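Local structure of pngf-ii (Elizabethkingia meningoseptica, 4R4X) at residues A244-G249 / T304-G309; I424-G429 / F527-G532. The protein probably cleaves the amide bond that joins N-linked glycans to asparagine side chains of glycoproteins, acting as a peptide:N-glycosidase of the PNGase F family. One frame throughout, in Å; residues are numbered along the deposited sequence.

Contact 1. Residues A244-G249 / T304-G309; sequences AYDRTG and TPFGIG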
loop_
_atom_site.group_PDB
_atom_site.type_symbol
_atom_site.label_atom_id
_atom_site.label_comp_id
_atom_site.label_asym_id
_atom_site.label_seq_id
_atom_site.Cartn_x
_atom_site.Cartn_y
_atom_site.Cartn_z
ATOM N N ALA A 244 22.469 -10.450 -11.518
ATOM C CA ALA A 244 22.486 -11.544 -10.550
ATOM C C ALA A 244 22.540 -11.094 -9.081
ATOM O O ALA A 244 22.340 -11.912 -8.190
ATOM C CB ALA A 244 23.673 -12.453 -10.825
ATOM N N TYR A 245 22.823 -9.819 -8.832
ATOM C CA TYR A 245 23.257 -9.380 -7.505
ATOM C C TYR A 245 22.199 -8.742 -6.624
ATOM O O TYR A 245 21.122 -8.369 -7.082
ATOM C CB TYR A 245 24.474 -8.460 -7.649
ATOM C CG TYR A 245 25.664 -9.177 -8.228
ATOM C CD1 TYR A 245 26.472 -9.971 -7.431
ATOM C CD2 TYR A 245 25.970 -9.080 -9.582
ATOM C CE1 TYR A 245 27.567 -10.642 -7.956
ATOM C CE2 TYR A 245 27.061 -9.747 -10.124
ATOM C CZ TYR A 245 27.853 -10.528 -9.306
ATOM O OH TYR A 245 28.937 -11.179 -9.831
ATOM N N ASP A 246 22.535 -8.656 -5.333
ATOM C CA ASP A 246 21.668 -8.082 -4.300
ATOM C C ASP A 246 21.938 -6.572 -4.169
ATOM O O ASP A 246 22.864 -6.127 -3.459
ATOM C CB ASP A 246 21.817 -8.801 -2.949
ATOM C CG ASP A 246 23.244 -8.800 -2.399
ATOM O OD1 ASP A 246 24.217 -8.807 -3.185
ATOM O OD2 ASP A 246 23.394 -8.804 -1.138
ATOM N N ARG A 247 21.109 -5.789 -4.846
ATOM C CA ARG A 247 21.412 -4.380 -5.064
ATOM C C ARG A 247 20.679 -3.474 -4.089
ATOM O O ARG A 247 19.595 -3.792 -3.629
ATOM C CB ARG A 247 21.020 -3.951 -6.481
ATOM C CG ARG A 247 21.663 -4.763 -7.579
ATOM C CD ARG A 247 23.193 -4.753 -7.540
ATOM N NE ARG A 247 23.722 -5.207 -8.830
ATOM C CZ ARG A 247 25.010 -5.199 -9.161
ATOM N NH1 ARG A 247 25.924 -4.762 -8.308
ATOM N NH2 ARG A 247 25.384 -5.629 -10.363
ATOM N N THR A 248 21.308 -2.351 -3.787
ATOM C CA THR A 248 20.691 -1.321 -3.002
ATOM C C THR A 248 19.678 -0.622 -3.881
ATOM O O THR A 248 19.979 -0.283 -5.048
ATOM C CB THR A 248 21.752 -0.314 -2.527
ATOM O OG1 THR A 248 22.760 -1.013 -1.774
ATOM C CG2 THR A 248 21.116 0.757 -1.668
ATOM N N GLY A 249 18.485 -0.478 -3.327
ATOM C CA GLY A 249 17.373 0.222 -3.930
ATOM C C GLY A 249 16.752 1.294 -3.027
ATOM O O GLY A 249 16.812 1.239 -1.785
ATOM N N THR A 304 17.366 -5.645 -3.423
ATOM C CA THR A 304 16.935 -6.721 -4.338
ATOM C C THR A 304 17.497 -8.055 -3.879
ATOM O O THR A 304 18.571 -8.127 -3.263
ATOM C CB THR A 304 17.300 -6.508 -5.823
ATOM O OG1 THR A 304 18.706 -6.720 -6.030
ATOM C CG2 THR A 304 16.899 -5.143 -6.310
ATOM N N PRO A 305 16.752 -9.127 -4.142
ATOM C CA PRO A 305 17.322 -10.418 -3.925
ATOM C C PRO A 305 18.332 -10.729 -5.034
ATOM O O PRO A 305 18.538 -9.909 -5.905
ATOM C CB PRO A 305 16.094 -11.323 -3.931
ATOM C CG PRO A 305 15.184 -10.683 -4.909
ATOM C CD PRO A 305 15.402 -9.213 -4.726
ATOM N N PHE A 306 19.004 -11.866 -4.947
ATOM C CA PHE A 306 19.933 -12.295 -5.979
ATOM C C PHE A 306 19.201 -12.933 -7.169
ATOM O O PHE A 306 18.776 -14.083 -7.093
ATOM C CB PHE A 306 20.878 -13.325 -5.411
ATOM C CG PHE A 306 21.890 -12.798 -4.430
ATOM C CD1 PHE A 306 23.146 -12.375 -4.861
ATOM C CD2 PHE A 306 21.639 -12.831 -3.073
ATOM C CE1 PHE A 306 24.114 -11.977 -3.947
ATOM C CE2 PHE A 306 22.586 -12.409 -2.164
ATOM C CZ PHE A 306 23.824 -11.982 -2.597
ATOM N N GLY A 307 19.011 -12.163 -8.227
ATOM C CA GLY A 307 18.622 -12.670 -9.557
ATOM C C GLY A 307 17.248 -13.269 -9.756
ATOM O O GLY A 307 17.048 -14.166 -10.618
ATOM N N ILE A 308 16.279 -12.773 -9.007
ATOM C CA ILE A 308 14.941 -13.354 -9.051
ATOM C C ILE A 308 14.255 -13.224 -10.416
ATOM O O ILE A 308 14.303 -12.181 -11.076
ATOM C CB ILE A 308 14.030 -12.787 -7.955
ATOM C CG1 ILE A 308 12.825 -13.712 -7.746
ATOM C CG2 ILE A 308 13.568 -11.366 -8.304
ATOM C CD1 ILE A 308 12.006 -13.354 -6.538
ATOM N N GLY A 309 13.635 -14.316 -10.825
ATOM C CA GLY A 309 12.942 -14.376 -12.088
ATOM C C GLY A 309 13.894 -14.832 -13.156
ATOM O O GLY A 309 13.805 -15.972 -13.613
HETATM O O HOH W 1 19.520 -9.329 -8.961
#
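Asp246 lies flat against the ring of Phe306, its CB over the face. That CB sits above the middle of the ring, 3.8 Å from the centroid, in a CH-pi contact. With CG held between the backbone N and the carbonyl carbon (chi1 58°), the carboxylate runs alongside the ring, pointing the same way; the two planes are 20° apart and stacked, with Asp246 CG 3.2 Å from Phe306 CZ. Ala244 O reaches the ring at its edge, 3.5 Å from CD1 of Phe306. Trp488 and Pro490 also touch Asp246.

Thr304 does the polar work. Its OG1 accepts the amide of Arg247 (N to OG1 2.8 Å) almost in a straight line, at 173°, while Thr304 N returns a bond of 2.9 Å to Arg247 O. The guanidinium turns the other way, to a salt bridge with Asp243. A water joins the backbones further along, 2.6 Å from Tyr245 O and 3.0 Å from Gly307 N.

Asp246 N and Thr304 O are buried without a hydrogen-bonding partner, although Asp246 CA points a C-H at that carbonyl. The chemistry thus implies a division of labour: paired bonds at Thr304 continue the pairing of strands 248-253 and 297-303 into loop, and the Phe306 face, with Trp488 and Pro490, probably restricts how the Asp246 carboxylate can turn.

Contact 2. Residues I424-G429 / F527-G532; sequences ITTGHG and FWNVSG
Residues Ile424 to His428 and Phe527 to Ser531 run as neighbouring antiparallel strands, 177° apart in direction with axes 4.7 Å from each other. Ile424-Ser531, Thr426-Asn529 and His428-Phe527 are hydrogen-bonded pairs, giving six backbone bonds; Thr425-Val530 and Gly427-Trp528 are the non-hydrogen-bonded pairs between them. The ladder is least regular at its His428 end, where Phe527 N comes to His428 O from well above the carbonyl plane.

On the face carrying Thr425 and Val530, the Trp528 indole folds across to the partner strand. Gly427, having no side chain, admits it closely: its CA lies 3.4 Å from the centroid of the six-membered ring. Thr425 OG1 meets the rim of the indole near its plane, 3.4 Å from Trp528 CE3, and hydrogen-bonds to Asn442, while Trp528 NE1 is taken by Asp435.

On the other face, Phe527 has its CG between the backbone N and carbonyl carbon (chi1 59°), which brings the ring face against His428 CB. That CB stands 3.5 Å from the Phe527 centroid; the imidazole itself is nearly parallel to the phenyl but slid aside, with centroids 5.1 Å apart. A hydrogen bond of 2.8 Å between His428 NE2 and Thr426 OG1 helps to fix the imidazole's rotation, and the Trp488 ring stacks on it.

Strand 527-537 sits between 416-428 and 378-384 in an all-antiparallel sheet, consistent with the jelly-roll domains of PNGase F.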
loop_
_atom_site.group_PDB
_atom_site.type_symbol
_atom_site.label_atom_id
_atom_site.label_comp_id
_atom_site.label_asym_id
_atom_site.label_seq_id
_atom_site.Cartn_x
_atom_site.Cartn_y
_atom_site.Cartn_z
ATOM N N ILE A 424 16.629 5.839 8.795
ATOM C CA ILE A 424 16.880 4.615 8.022
ATOM C C ILE A 424 18.373 4.405 7.927
ATOM O O ILE A 424 19.082 5.253 7.408
ATOM C CB ILE A 424 16.281 4.691 6.609
ATOM C CG1 ILE A 424 14.800 5.031 6.693
ATOM C CG2 ILE A 424 16.461 3.361 5.867
ATOM C CD1 ILE A 424 14.128 5.244 5.348
ATOM N N THR A 425 18.853 3.273 8.420
ATOM C CA THR A 425 20.277 2.986 8.395
ATOM C C THR A 425 20.581 1.584 7.898
ATOM O O THR A 425 19.928 0.616 8.333
ATOM C CB THR A 425 20.948 3.190 9.778
ATOM O OG1 THR A 425 22.340 2.866 9.672
ATOM C CG2 THR A 425 20.283 2.315 10.884
ATOM N N THR A 426 21.573 1.496 7.006
ATOM C CA THR A 426 22.170 0.219 6.611
ATOM C C THR A 426 23.687 0.336 6.482
ATOM O O THR A 426 24.215 1.361 6.052
ATOM C CB THR A 426 21.567 -0.352 5.313
ATOM O OG1 THR A 426 21.751 0.546 4.212
ATOM C CG2 THR A 426 20.100 -0.634 5.496
ATOM N N GLY A 427 24.360 -0.734 6.885
ATOM C CA GLY A 427 25.784 -0.821 6.901
ATOM C C GLY A 427 26.247 -1.683 5.745
ATOM O O GLY A 427 25.590 -2.673 5.380
ATOM N N HIS A 428 27.363 -1.273 5.147
ATOM C CA HIS A 428 27.905 -1.906 3.932
ATOM C C HIS A 428 29.419 -2.073 3.990
ATOM O O HIS A 428 30.098 -1.425 4.792
ATOM C CB HIS A 428 27.520 -1.076 2.711
ATOM C CG HIS A 428 26.050 -0.889 2.586
ATOM N ND1 HIS A 428 25.248 -1.800 1.946
ATOM C CD2 HIS A 428 25.219 0.031 3.133
ATOM C CE1 HIS A 428 23.986 -1.430 2.064
ATOM N NE2 HIS A 428 23.941 -0.327 2.785
ATOM N N GLY A 429 29.937 -2.930 3.111
ATOM C CA GLY A 429 31.332 -3.407 3.162
ATOM C C GLY A 429 31.258 -4.911 3.083
ATOM O O GLY A 429 31.080 -5.570 4.095
ATOM N N PHE A 527 30.915 1.535 4.465
ATOM C CA PHE A 527 30.153 2.771 4.338
ATOM C C PHE A 527 28.740 2.598 4.841
ATOM O O PHE A 527 28.256 1.465 4.990
ATOM C CB PHE A 527 30.160 3.295 2.889
ATOM C CG PHE A 527 29.595 2.329 1.879
ATOM C CD1 PHE A 527 28.253 2.379 1.515
ATOM C CD2 PHE A 527 30.425 1.421 1.239
ATOM C CE1 PHE A 527 27.738 1.507 0.561
ATOM C CE2 PHE A 527 29.917 0.553 0.285
ATOM C CZ PHE A 527 28.571 0.590 -0.049
ATOM N N TRP A 528 28.098 3.718 5.179
ATOM C CA TRP A 528 26.785 3.676 5.846
ATOM C C TRP A 528 25.779 4.569 5.125
ATOM O O TRP A 528 25.986 5.781 5.026
ATOM C CB TRP A 528 26.917 4.072 7.315
ATOM C CG TRP A 528 27.550 2.981 8.106
ATOM C CD1 TRP A 528 28.878 2.670 8.157
ATOM C CD2 TRP A 528 26.874 1.989 8.871
ATOM N NE1 TRP A 528 29.067 1.547 8.928
ATOM C CE2 TRP A 528 27.851 1.121 9.390
ATOM C CE3 TRP A 528 25.534 1.770 9.204
ATOM C CZ2 TRP A 528 27.527 0.050 10.227
ATOM C CZ3 TRP A 528 25.220 0.702 10.022
ATOM C CH2 TRP A 528 26.195 -0.148 10.509
ATOM N N ASN A 529 24.712 3.953 4.613
ATOM C CA ASN A 529 23.598 4.653 3.994
ATOM C C ASN A 529 22.598 5.026 5.079
ATOM O O ASN A 529 21.887 4.145 5.605
ATOM C CB ASN A 529 22.902 3.770 2.965
ATOM C CG ASN A 529 23.699 3.576 1.699
ATOM O OD1 ASN A 529 24.297 4.499 1.161
ATOM N ND2 ASN A 529 23.637 2.372 1.173
ATOM N N VAL A 530 22.551 6.310 5.434
ATOM C CA VAL A 530 21.687 6.780 6.505
ATOM C C VAL A 530 20.868 7.990 6.049
ATOM O O VAL A 530 21.377 8.930 5.408
ATOM C CB VAL A 530 22.462 7.067 7.820
ATOM C CG1 VAL A 530 23.373 5.901 8.188
ATOM C CG2 VAL A 530 23.300 8.320 7.716
ATOM N N SER A 531 19.573 7.933 6.325
ATOM C CA SER A 531 18.719 9.102 6.134
ATOM C C SER A 531 17.930 9.440 7.390
ATOM O O SER A 531 17.568 8.575 8.207
ATOM C CB SER A 531 17.804 8.935 4.920
ATOM O OG SER A 531 16.724 8.103 5.226
ATOM N N GLY A 532 17.672 10.735 7.529
ATOM C CA GLY A 532 16.976 11.284 8.669
ATOM C C GLY A 532 16.009 12.355 8.259
ATOM O O GLY A 532 16.381 13.313 7.580
#

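In the fold
Both contacts reach the same antiparallel sheet, contact 1 at the loop ends of strands 248-253 and 297-303. The order runs 248-253, 297-303, 493-504, 416-428, 527-537, so strands from the N-terminal and C-terminal family regions lie side by side. The contact centres are 18 Å apart, yet their ends meet: Thr248 OG1 packs 4.1 Å from His428 CE1, and Thr248 CG2 lies as far from Asn529 ND2. Trp488 bridges them, touching Asp246 and stacking on His428, while Arg301 of strand 297-303 hydrogen-bonds to Asn529 O. In PNGase F the active site lies between two jelly-roll domains; these contacts may lie near the equivalent region, although no ligand marks it here. The zinc sites involve neither contact.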